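PDB 1U69: hypothetical protein from Pseudomonas aeruginosa, which is of unknown function but belongs to the PhnB-like branch of the glyoxalase superfamily and has been proposed as a potential drug-resistance protein. Local coordinates for residues 120-131 and 150-159; 7-17 and 61-72. All coordinates share one frame; numbering follows the deposited sequence.

Contact 1 (120-131 and 150-159); sequences ITPRVLSEAIAS and IDIATIEKAF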
loop_
_atom_site.group_PDB
_atom_site.type_symbol
_atom_site.label_atom_id
_atom_site.label_comp_id
_atom_site.label_asym_id
_atom_site.label_seq_id
_atom_site.Cartn_x
_atom_site.Cartn_y
_atom_site.Cartn_z
ATOM N N ILE A 120 -11.412 -11.446 -8.394
ATOM C CA ILE A 120 -10.206 -12.225 -8.246
ATOM C C ILE A 120 -9.500 -12.119 -9.590
ATOM O O ILE A 120 -9.882 -12.772 -10.559
ATOM C CB ILE A 120 -10.512 -13.693 -7.861
ATOM C CG1 ILE A 120 -11.466 -13.765 -6.645
ATOM C CG2 ILE A 120 -9.210 -14.438 -7.616
ATOM C CD1 ILE A 120 -11.038 -13.014 -5.436
ATOM N N THR A 121 -8.525 -11.215 -9.635
ATOM C CA THR A 121 -7.968 -10.680 -10.878
ATOM C C THR A 121 -6.473 -10.961 -10.976
ATOM O O THR A 121 -5.668 -10.292 -10.342
ATOM C CB THR A 121 -8.199 -9.157 -10.929
ATOM O OG1 THR A 121 -9.592 -8.875 -10.761
ATOM C CG2 THR A 121 -7.840 -8.572 -12.295
ATOM N N PRO A 122 -6.086 -11.951 -11.767
ATOM C CA PRO A 122 -4.659 -12.227 -11.951
ATOM C C PRO A 122 -3.886 -10.982 -12.395
ATOM O O PRO A 122 -4.369 -10.245 -13.247
ATOM C CB PRO A 122 -4.667 -13.302 -13.037
ATOM C CG PRO A 122 -5.955 -13.984 -12.849
ATOM C CD PRO A 122 -6.935 -12.898 -12.506
ATOM N N ARG A 123 -2.716 -10.723 -11.806
ATOM C CA ARG A 123 -1.913 -9.580 -12.235
ATOM C C ARG A 123 -1.618 -9.645 -13.747
ATOM O O ARG A 123 -1.500 -8.615 -14.402
ATOM C CB ARG A 123 -0.598 -9.508 -11.449
ATOM C CG ARG A 123 -0.754 -8.935 -10.055
ATOM C CD ARG A 123 0.518 -8.244 -9.499
ATOM N NE ARG A 123 0.327 -7.729 -8.135
ATOM C CZ ARG A 123 0.277 -8.495 -7.055
ATOM N NH1 ARG A 123 0.395 -9.812 -7.162
ATOM N NH2 ARG A 123 0.091 -7.958 -5.861
ATOM N N VAL A 124 -1.503 -10.859 -14.270
ATOM C CA VAL A 124 -1.302 -11.095 -15.711
ATOM C C VAL A 124 -2.396 -10.408 -16.554
ATOM O O VAL A 124 -2.114 -9.808 -17.602
ATOM C CB VAL A 124 -1.256 -12.632 -16.016
ATOM C CG1 VAL A 124 -1.365 -12.916 -17.525
ATOM C CG2 VAL A 124 0.003 -13.255 -15.448
ATOM N N LEU A 125 -3.640 -10.486 -16.088
ATOM C CA LEU A 125 -4.773 -9.876 -16.775
ATOM C C LEU A 125 -4.735 -8.354 -16.711
ATOM O O LEU A 125 -4.916 -7.678 -17.721
ATOM C CB LEU A 125 -6.087 -10.394 -16.176
ATOM C CG LEU A 125 -7.390 -9.836 -16.749
ATOM C CD1 LEU A 125 -7.443 -10.040 -18.261
ATOM C CD2 LEU A 125 -8.562 -10.493 -16.050
ATOM N N SER A 126 -4.513 -7.803 -15.516
ATOM C CA SER A 126 -4.480 -6.350 -15.347
ATOM C C SER A 126 -3.411 -5.682 -16.214
ATOM O O SER A 126 -3.643 -4.635 -16.818
ATOM C CB SER A 126 -4.232 -6.004 -13.883
ATOM O OG SER A 126 -5.344 -6.404 -13.122
ATOM N N GLU A 127 -2.245 -6.296 -16.261
ATOM C CA GLU A 127 -1.142 -5.767 -17.052
ATOM C C GLU A 127 -1.405 -5.875 -18.548
ATOM O O GLU A 127 -1.051 -4.979 -19.304
ATOM C CB GLU A 127 0.145 -6.480 -16.677
ATOM C CG GLU A 127 0.558 -6.206 -15.245
ATOM C CD GLU A 127 1.832 -6.917 -14.878
ATOM O OE1 GLU A 127 1.764 -8.105 -14.479
ATOM O OE2 GLU A 127 2.905 -6.284 -15.015
ATOM N N ALA A 128 -2.079 -6.945 -18.956
ATOM C CA ALA A 128 -2.437 -7.155 -20.358
ATOM C C ALA A 128 -3.369 -6.065 -20.880
ATOM O O ALA A 128 -3.135 -5.519 -21.946
ATOM C CB ALA A 128 -3.063 -8.530 -20.541
ATOM N N ILE A 129 -4.406 -5.736 -20.109
ATOM C CA ILE A 129 -5.421 -4.765 -20.500
ATOM C C ILE A 129 -4.921 -3.314 -20.524
ATOM O O ILE A 129 -5.462 -2.478 -21.257
ATOM C CB ILE A 129 -6.651 -4.896 -19.536
ATOM C CG1 ILE A 129 -7.406 -6.192 -19.837
ATOM C CG2 ILE A 129 -7.582 -3.704 -19.639
ATOM C CD1 ILE A 129 -8.305 -6.632 -18.699
ATOM N N ALA A 130 -3.911 -3.020 -19.712
ATOM C CA ALA A 130 -3.361 -1.667 -19.609
ATOM C C ALA A 130 -2.125 -1.475 -20.483
ATOM O O ALA A 130 -1.487 -0.425 -20.420
ATOM C CB ALA A 130 -3.026 -1.349 -18.157
ATOM N N SER A 131 -1.797 -2.484 -21.287
ATOM C CA SER A 131 -0.586 -2.473 -22.109
ATOM C C SER A 131 -0.627 -1.358 -23.154
ATOM O O SER A 131 -1.682 -1.078 -23.722
ATOM C CB SER A 131 -0.415 -3.826 -22.812
ATOM O OG SER A 131 0.757 -3.854 -23.621
ATOM N N ILE A 150 -11.095 -16.482 -13.877
ATOM C CA ILE A 150 -10.094 -16.173 -14.901
ATOM C C ILE A 150 -9.137 -17.334 -15.081
ATOM O O ILE A 150 -8.540 -17.789 -14.105
ATOM C CB ILE A 150 -9.285 -14.916 -14.543
ATOM C CG1 ILE A 150 -10.194 -13.680 -14.439
ATOM C CG2 ILE A 150 -8.168 -14.674 -15.575
ATOM C CD1 ILE A 150 -10.999 -13.366 -15.693
ATOM N N ASP A 151 -8.989 -17.789 -16.331
ATOM C CA ASP A 151 -7.954 -18.759 -16.694
ATOM C C ASP A 151 -6.765 -18.023 -17.295
ATOM O O ASP A 151 -6.839 -17.472 -18.392
ATOM C CB ASP A 151 -8.475 -19.801 -17.675
ATOM C CG ASP A 151 -7.431 -20.848 -17.995
ATOM O OD1 ASP A 151 -7.241 -21.770 -17.168
ATOM O OD2 ASP A 151 -6.709 -20.781 -19.010
ATOM N N ILE A 152 -5.678 -17.990 -16.539
ATOM C CA ILE A 152 -4.511 -17.177 -16.860
ATOM C C ILE A 152 -3.837 -17.582 -18.175
ATOM O O ILE A 152 -3.427 -16.728 -18.957
ATOM C CB ILE A 152 -3.495 -17.227 -15.699
ATOM C CG1 ILE A 152 -4.073 -16.516 -14.464
ATOM C CG2 ILE A 152 -2.168 -16.570 -16.110
ATOM C CD1 ILE A 152 -3.318 -16.748 -13.165
ATOM N N ALA A 153 -3.726 -18.879 -18.411
ATOM C CA ALA A 153 -3.079 -19.383 -19.624
ATOM C C ALA A 153 -3.794 -18.912 -20.892
ATOM O O ALA A 153 -3.150 -18.584 -21.889
ATOM C CB ALA A 153 -2.994 -20.907 -19.586
ATOM N N THR A 154 -5.121 -18.851 -20.840
ATOM C CA THR A 154 -5.916 -18.428 -21.988
ATOM C C THR A 154 -5.720 -16.941 -22.249
ATOM O O THR A 154 -5.650 -16.506 -23.398
ATOM C CB THR A 154 -7.407 -18.726 -21.740
ATOM O OG1 THR A 154 -7.619 -20.142 -21.633
ATOM C CG2 THR A 154 -8.258 -18.298 -22.927
ATOM N N ILE A 155 -5.650 -16.158 -21.176
ATOM C CA ILE A 155 -5.381 -14.734 -21.299
ATOM C C ILE A 155 -4.029 -14.508 -21.979
ATOM O O ILE A 155 -3.904 -13.658 -22.862
ATOM C CB ILE A 155 -5.431 -14.040 -19.910
ATOM C CG1 ILE A 155 -6.864 -14.060 -19.353
ATOM C CG2 ILE A 155 -4.908 -12.605 -20.001
ATOM C CD1 ILE A 155 -7.905 -13.358 -20.236
ATOM N N GLU A 156 -3.035 -15.291 -21.584
ATOM C CA GLU A 156 -1.684 -15.130 -22.097
ATOM C C GLU A 156 -1.618 -15.459 -23.590
ATOM O O GLU A 156 -0.901 -14.802 -24.335
ATOM C CB GLU A 156 -0.713 -16.011 -21.306
ATOM C CG GLU A 156 -0.477 -15.501 -19.887
ATOM C CD GLU A 156 0.369 -16.431 -19.034
ATOM O OE1 GLU A 156 0.153 -17.664 -19.063
ATOM O OE2 GLU A 156 1.257 -15.921 -18.323
ATOM N N LYS A 157 -2.404 -16.447 -24.014
ATOM C CA LYS A 157 -2.445 -16.888 -25.411
ATOM C C LYS A 157 -3.117 -15.821 -26.276
ATOM O O LYS A 157 -2.658 -15.514 -27.373
ATOM C CB LYS A 157 -3.212 -18.213 -25.532
ATOM C CG LYS A 157 -2.589 -19.396 -24.780
ATOM C CD LYS A 157 -3.330 -20.729 -25.076
ATOM C CE LYS A 157 -3.971 -21.382 -23.824
ATOM N NZ LYS A 157 -5.467 -21.503 -23.924
ATOM N N ALA A 158 -4.209 -15.255 -25.774
ATOM C CA ALA A 158 -4.918 -14.201 -26.489
ATOM C C ALA A 158 -4.037 -12.962 -26.625
ATOM O O ALA A 158 -3.962 -12.365 -27.695
ATOM C CB ALA A 158 -6.214 -13.855 -25.776
ATOM N N PHE A 159 -3.348 -12.605 -25.544
ATOM C CA PHE A 159 -2.467 -11.445 -25.532
ATOM C C PHE A 159 -1.337 -11.596 -26.548
ATOM O O PHE A 159 -1.007 -10.651 -27.263
ATOM C CB PHE A 159 -1.871 -11.232 -24.140
ATOM C CG PHE A 159 -1.071 -9.976 -24.025
ATOM C CD1 PHE A 159 -1.709 -8.745 -23.921
ATOM C CD2 PHE A 159 0.321 -10.012 -24.065
ATOM C CE1 PHE A 159 -0.983 -7.570 -23.827
ATOM C CE2 PHE A 159 1.055 -8.840 -23.975
ATOM C CZ PHE A 159 0.402 -7.615 -23.853
HETATM O O HOH W 1 -11.158 -15.069 -11.197
#

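Contact 2 (7-17 and 61-72); sequences NTICLWYDSAA and IPCLGLNGGPAF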
loop_
_atom_site.group_PDB
_atom_site.type_symbol
_atom_site.label_atom_id
_atom_site.label_comp_id
_atom_site.label_asym_id
_atom_site.label_seq_id
_atom_site.Cartn_x
_atom_site.Cartn_y
_atom_site.Cartn_z
ATOM N N ASN A 7 -8.519 6.373 7.282
ATOM C CA ASN A 7 -9.627 6.071 6.376
ATOM C C ASN A 7 -9.875 4.569 6.419
ATOM O O ASN A 7 -8.975 3.772 6.166
ATOM C CB ASN A 7 -9.285 6.539 4.948
ATOM C CG ASN A 7 -10.449 6.385 3.975
ATOM O OD1 ASN A 7 -11.596 6.292 4.392
ATOM N ND2 ASN A 7 -10.153 6.338 2.666
ATOM N N THR A 8 -11.096 4.195 6.763
ATOM C CA THR A 8 -11.483 2.797 6.965
ATOM C C THR A 8 -12.636 2.455 6.031
ATOM O O THR A 8 -13.561 3.244 5.878
ATOM C CB THR A 8 -11.920 2.607 8.438
ATOM O OG1 THR A 8 -10.834 2.962 9.318
ATOM C CG2 THR A 8 -12.242 1.151 8.756
ATOM N N ILE A 9 -12.576 1.292 5.395
ATOM C CA ILE A 9 -13.641 0.822 4.507
ATOM C C ILE A 9 -14.755 0.262 5.386
ATOM O O ILE A 9 -14.529 -0.729 6.060
ATOM C CB ILE A 9 -13.090 -0.262 3.537
ATOM C CG1 ILE A 9 -12.197 0.343 2.444
ATOM C CG2 ILE A 9 -14.237 -1.022 2.824
ATOM C CD1 ILE A 9 -11.140 1.294 2.875
ATOM N N CYS A 10 -15.939 0.878 5.373
ATOM C CA CYS A 10 -17.077 0.454 6.197
ATOM C C CYS A 10 -18.092 -0.295 5.342
ATOM O O CYS A 10 -18.589 0.241 4.366
ATOM C CB CYS A 10 -17.735 1.668 6.856
ATOM S SG CYS A 10 -19.027 1.257 8.035
ATOM N N LEU A 11 -18.366 -1.545 5.704
ATOM C CA LEU A 11 -19.265 -2.400 4.944
ATOM C C LEU A 11 -20.453 -2.752 5.819
ATOM O O LEU A 11 -20.279 -3.121 6.978
ATOM C CB LEU A 11 -18.539 -3.665 4.511
ATOM C CG LEU A 11 -17.403 -3.398 3.516
ATOM C CD1 LEU A 11 -16.535 -4.628 3.404
ATOM C CD2 LEU A 11 -17.972 -2.981 2.171
ATOM N N TRP A 12 -21.649 -2.638 5.241
ATOM C CA TRP A 12 -22.921 -2.822 5.946
ATOM C C TRP A 12 -23.306 -4.295 5.940
ATOM O O TRP A 12 -23.255 -4.951 4.898
ATOM C CB TRP A 12 -24.005 -1.996 5.242
ATOM C CG TRP A 12 -25.266 -1.741 6.007
ATOM C CD1 TRP A 12 -26.266 -2.630 6.264
ATOM C CD2 TRP A 12 -25.678 -0.497 6.566
ATOM N NE1 TRP A 12 -27.272 -2.010 6.964
ATOM C CE2 TRP A 12 -26.940 -0.700 7.163
ATOM C CE3 TRP A 12 -25.112 0.774 6.625
ATOM C CZ2 TRP A 12 -27.631 0.313 7.821
ATOM C CZ3 TRP A 12 -25.802 1.787 7.283
ATOM C CH2 TRP A 12 -27.043 1.547 7.876
ATOM N N TYR A 13 -23.690 -4.805 7.104
ATOM C CA TYR A 13 -24.201 -6.170 7.250
ATOM C C TYR A 13 -25.519 -6.153 8.013
ATOM O O TYR A 13 -25.804 -5.218 8.758
ATOM C CB TYR A 13 -23.196 -7.062 8.001
ATOM C CG TYR A 13 -21.901 -7.248 7.259
ATOM C CD1 TYR A 13 -21.740 -8.284 6.346
ATOM C CD2 TYR A 13 -20.833 -6.370 7.464
ATOM C CE1 TYR A 13 -20.567 -8.429 5.633
ATOM C CE2 TYR A 13 -19.655 -6.516 6.768
ATOM C CZ TYR A 13 -19.523 -7.537 5.855
ATOM O OH TYR A 13 -18.343 -7.631 5.154
ATOM N N ASP A 14 -26.319 -7.193 7.794
ATOM C CA ASP A 14 -27.531 -7.467 8.551
ATOM C C ASP A 14 -27.181 -8.485 9.643
ATOM O O ASP A 14 -27.267 -9.704 9.435
ATOM C CB ASP A 14 -28.586 -8.040 7.602
ATOM C CG ASP A 14 -29.925 -8.251 8.259
ATOM O OD1 ASP A 14 -30.121 -7.797 9.395
ATOM O OD2 ASP A 14 -30.842 -8.862 7.679
ATOM N N SER A 15 -26.765 -7.985 10.793
ATOM C CA SER A 15 -26.387 -8.814 11.932
ATOM C C SER A 15 -25.353 -9.914 11.640
ATOM O O SER A 15 -25.421 -10.975 12.252
ATOM C CB SER A 15 -27.637 -9.492 12.500
ATOM O OG SER A 15 -27.897 -10.680 11.763
ATOM N N ALA A 16 -24.438 -9.701 10.703
ATOM C CA ALA A 16 -23.479 -10.739 10.311
ATOM C C ALA A 16 -22.023 -10.263 10.248
ATOM O O ALA A 16 -21.165 -10.990 9.730
ATOM C CB ALA A 16 -23.876 -11.299 8.961
ATOM N N ALA A 17 -21.729 -9.064 10.764
ATOM C CA ALA A 17 -20.390 -8.480 10.628
ATOM C C ALA A 17 -19.284 -9.362 11.190
ATOM O O ALA A 17 -18.223 -9.493 10.580
ATOM C CB ALA A 17 -20.328 -7.081 11.271
ATOM N N ILE A 61 -5.912 -3.558 3.806
ATOM C CA ILE A 61 -7.020 -2.607 3.853
ATOM C C ILE A 61 -7.714 -2.654 5.215
ATOM O O ILE A 61 -8.259 -3.700 5.603
ATOM C CB ILE A 61 -8.075 -2.908 2.743
ATOM C CG1 ILE A 61 -7.441 -2.911 1.352
ATOM C CG2 ILE A 61 -9.201 -1.899 2.799
ATOM C CD1 ILE A 61 -6.759 -1.652 0.965
ATOM N N PRO A 62 -7.731 -1.534 5.932
ATOM C CA PRO A 62 -8.462 -1.458 7.199
ATOM C C PRO A 62 -9.966 -1.352 6.952
ATOM O O PRO A 62 -10.390 -0.500 6.162
ATOM C CB PRO A 62 -7.921 -0.171 7.843
ATOM C CG PRO A 62 -7.531 0.698 6.672
ATOM C CD PRO A 62 -7.051 -0.263 5.612
ATOM N N CYS A 63 -10.742 -2.211 7.602
ATOM C CA CYS A 63 -12.177 -2.290 7.381
ATOM C C CYS A 63 -12.942 -2.273 8.683
ATOM O O CYS A 63 -12.389 -2.558 9.747
ATOM C CB CYS A 63 -12.539 -3.555 6.615
ATOM S SG CYS A 63 -11.789 -3.745 4.995
ATOM N N LEU A 64 -14.220 -1.909 8.573
ATOM C CA LEU A 64 -15.174 -1.946 9.673
ATOM C C LEU A 64 -16.439 -2.608 9.128
ATOM O O LEU A 64 -16.955 -2.183 8.096
ATOM C CB LEU A 64 -15.486 -0.517 10.139
ATOM C CG LEU A 64 -16.273 -0.345 11.443
ATOM C CD1 LEU A 64 -15.372 -0.662 12.634
ATOM C CD2 LEU A 64 -16.842 1.070 11.542
ATOM N N GLY A 65 -16.907 -3.660 9.802
ATOM C CA GLY A 65 -18.190 -4.280 9.492
ATOM C C GLY A 65 -19.229 -3.695 10.436
ATOM O O GLY A 65 -19.052 -3.743 11.658
ATOM N N LEU A 66 -20.307 -3.151 9.879
ATOM C CA LEU A 66 -21.335 -2.471 10.659
ATOM C C LEU A 66 -22.621 -3.260 10.603
ATOM O O LEU A 66 -23.161 -3.474 9.527
ATOM C CB LEU A 66 -21.573 -1.076 10.073
ATOM C CG LEU A 66 -22.721 -0.224 10.625
ATOM C CD1 LEU A 66 -22.594 0.067 12.107
ATOM C CD2 LEU A 66 -22.745 1.102 9.856
ATOM N N ASN A 67 -23.115 -3.680 11.767
ATOM C CA ASN A 67 -24.422 -4.327 11.850
ATOM C C ASN A 67 -25.543 -3.294 11.853
ATOM O O ASN A 67 -25.993 -2.833 12.898
ATOM C CB ASN A 67 -24.493 -5.236 13.078
ATOM C CG ASN A 67 -23.693 -6.515 12.890
ATOM O OD1 ASN A 67 -23.582 -7.013 11.766
ATOM N ND2 ASN A 67 -23.128 -7.048 13.976
ATOM N N GLY A 68 -26.014 -2.961 10.660
ATOM C CA GLY A 68 -27.028 -1.941 10.487
ATOM C C GLY A 68 -28.377 -2.463 10.083
ATOM O O GLY A 68 -29.277 -1.663 9.844
ATOM N N GLY A 69 -28.552 -3.780 10.003
ATOM C CA GLY A 69 -29.830 -4.347 9.622
ATOM C C GLY A 69 -30.003 -4.424 8.118
ATOM O O GLY A 69 -29.071 -4.176 7.360
ATOM N N PRO A 70 -31.197 -4.797 7.667
ATOM C CA PRO A 70 -31.475 -4.939 6.230
ATOM C C PRO A 70 -31.721 -3.651 5.429
ATOM O O PRO A 70 -32.186 -3.776 4.291
ATOM C CB PRO A 70 -32.744 -5.816 6.223
ATOM C CG PRO A 70 -33.401 -5.476 7.443
ATOM C CD PRO A 70 -32.353 -5.188 8.494
ATOM N N ALA A 71 -31.394 -2.469 5.957
ATOM C CA ALA A 71 -31.853 -1.218 5.351
ATOM C C ALA A 71 -31.206 -0.967 4.008
ATOM O O ALA A 71 -31.830 -0.411 3.117
ATOM C CB ALA A 71 -31.603 -0.022 6.271
ATOM N N PHE A 72 -29.948 -1.368 3.871
ATOM C CA PHE A 72 -29.225 -1.159 2.620
ATOM C C PHE A 72 -28.666 -2.467 2.079
ATOM O O PHE A 72 -28.337 -3.387 2.845
ATOM C CB PHE A 72 -28.109 -0.119 2.816
ATOM C CG PHE A 72 -28.609 1.210 3.315
ATOM C CD1 PHE A 72 -29.311 2.072 2.467
ATOM C CD2 PHE A 72 -28.416 1.592 4.629
ATOM C CE1 PHE A 72 -29.782 3.299 2.925
ATOM C CE2 PHE A 72 -28.887 2.824 5.095
ATOM C CZ PHE A 72 -29.571 3.672 4.243
#

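Contact 1 (120-131 and 150-159)
Pro122, the N-cap residue of helix 123-129, pushes its ring between two isoleucines. Its CG lies 3.6 Å from Ile150 CG2 and also rests on CG1 of Ile152, while CB meets the CD1 end of Ile152 and CD lies against CB of Ile150. The ring therefore fills the notch made where the chain turns from Ile150 into helix 152-159. Beyond it, the two helices run side by side in the same direction, their axes 9.7 Å apart at closest approach and inclined by 22°.

In the first turn of helix 123-129, Val124 and Leu125 divide the interface. Val124 sets CG1 against CG of Glu156 at 3.6 Å, and both its methyls lie near Ile152 CG2. Leu125 forks deeper: CD2 meets Ile150 CD1 at 3.8 Å, and CD1 reaches Ile155 CD1 at 3.9 Å. With CG anti to the backbone N (chi1 178°), the fork sets one branch on each of those two isoleucines. Ala128, a small residue, accepts the ring of Phe159, whose CD1 comes to 3.6 Å from Ala128 CB; Ser131 OG sits at the ring edge, 3.8 Å from Phe159 CZ.

No direct hydrogen bond crosses the contact. A water bridges the strand end of the contact, donating to Ile120 O and accepting from Ile150 N at 3.0 Å. Helix 152-159 is capped within its own segment: Asp151 OD2 accepts from Thr154 N and Thr154 OG1, which arrive from opposite faces of the carboxylate plane.

Around this apolar seam, Gln87 of helix 87-99 bonds to Ile150 O and Ile152 N. Helix 134-144 packs against Ala128 and Phe159, and strand 78-84 runs beside strand 117-122, from which helix 123-129 emerges.

Contact 2 (7-17 and 61-72)
Asn67 OD1 accepts the backbone N-H of Ala17 at 2.9 Å, in the amide plane and on a lone pair, with an N-H...O angle of 158°; Ala16 N lies close to the same oxygen. The bond ties the end of strand 61-67 to the start of helix 17-27. Asn67 reaches it with CG anti to its own carbonyl carbon, while its ND2 is held by Val51 O.

Behind this corner, strands 7-13 and 61-67 pair in parallel. Ile9 N, Leu11 N and Tyr13 N donate to the carbonyls of Pro62, Leu64 and Leu66, and Leu64 N and Leu66 N donate back to Ile9 O and Leu11 O; the bond from Leu11 N to Leu64 O, for example, measures 2.8 Å. Gly65 lies at the edge of the Tyr13 ring, its CA 3.8 Å from Tyr13 CE2.

At the end of strand 7-13, Tyr13 O receives Gly68 N at 3.0 Å and, weakly, Gly69 N. Trp12 closes the turn from the opposite sheet face. Its NE1 donates to Gly69 O at 2.8 Å, with that oxygen only 1° out of the indole plane. One indole face lies against Gly68 CA, 3.1 Å from the plane; the other receives the edge of Phe72 in a T-shaped stack, planes at 87° and centroids 4.8 Å apart. Leu66 runs alongside Trp12.

In the assembly, residues 7-11 also pair antiparallel with a strand of the second subunit, so the sheet continues across the interface. The chemistry implies two kinds of hold: repeated backbone bonds fix the register of the strands, whereas the indole N-H, with glycine and phenylalanine against its two faces, fixes the rotation of Trp12 and the course of residues 68-72.

From the N terminus, strand 7-13 leads into helix 17-27 and then strands 31-38 and 51-58 before 61-72 returns beside it, so contact 2 closes the first loop, joining the first and last strands of one mixed sheet. The chain then enters the second sheet at strand 78-84, passes helix 87-99 and reaches strand 117-122. Contact 1 opens there and closes a shorter, largely helical loop through helix 134-144. The two follow in series, neither nesting nor crossing, with centres about 32 Å apart on opposite sides of the chain's centre. Contact 2 pairs two neighbouring strands of the first sheet; contact 1 packs helix 152-159 on the end of strand 117-122 in the second sheet and on the helix that follows it.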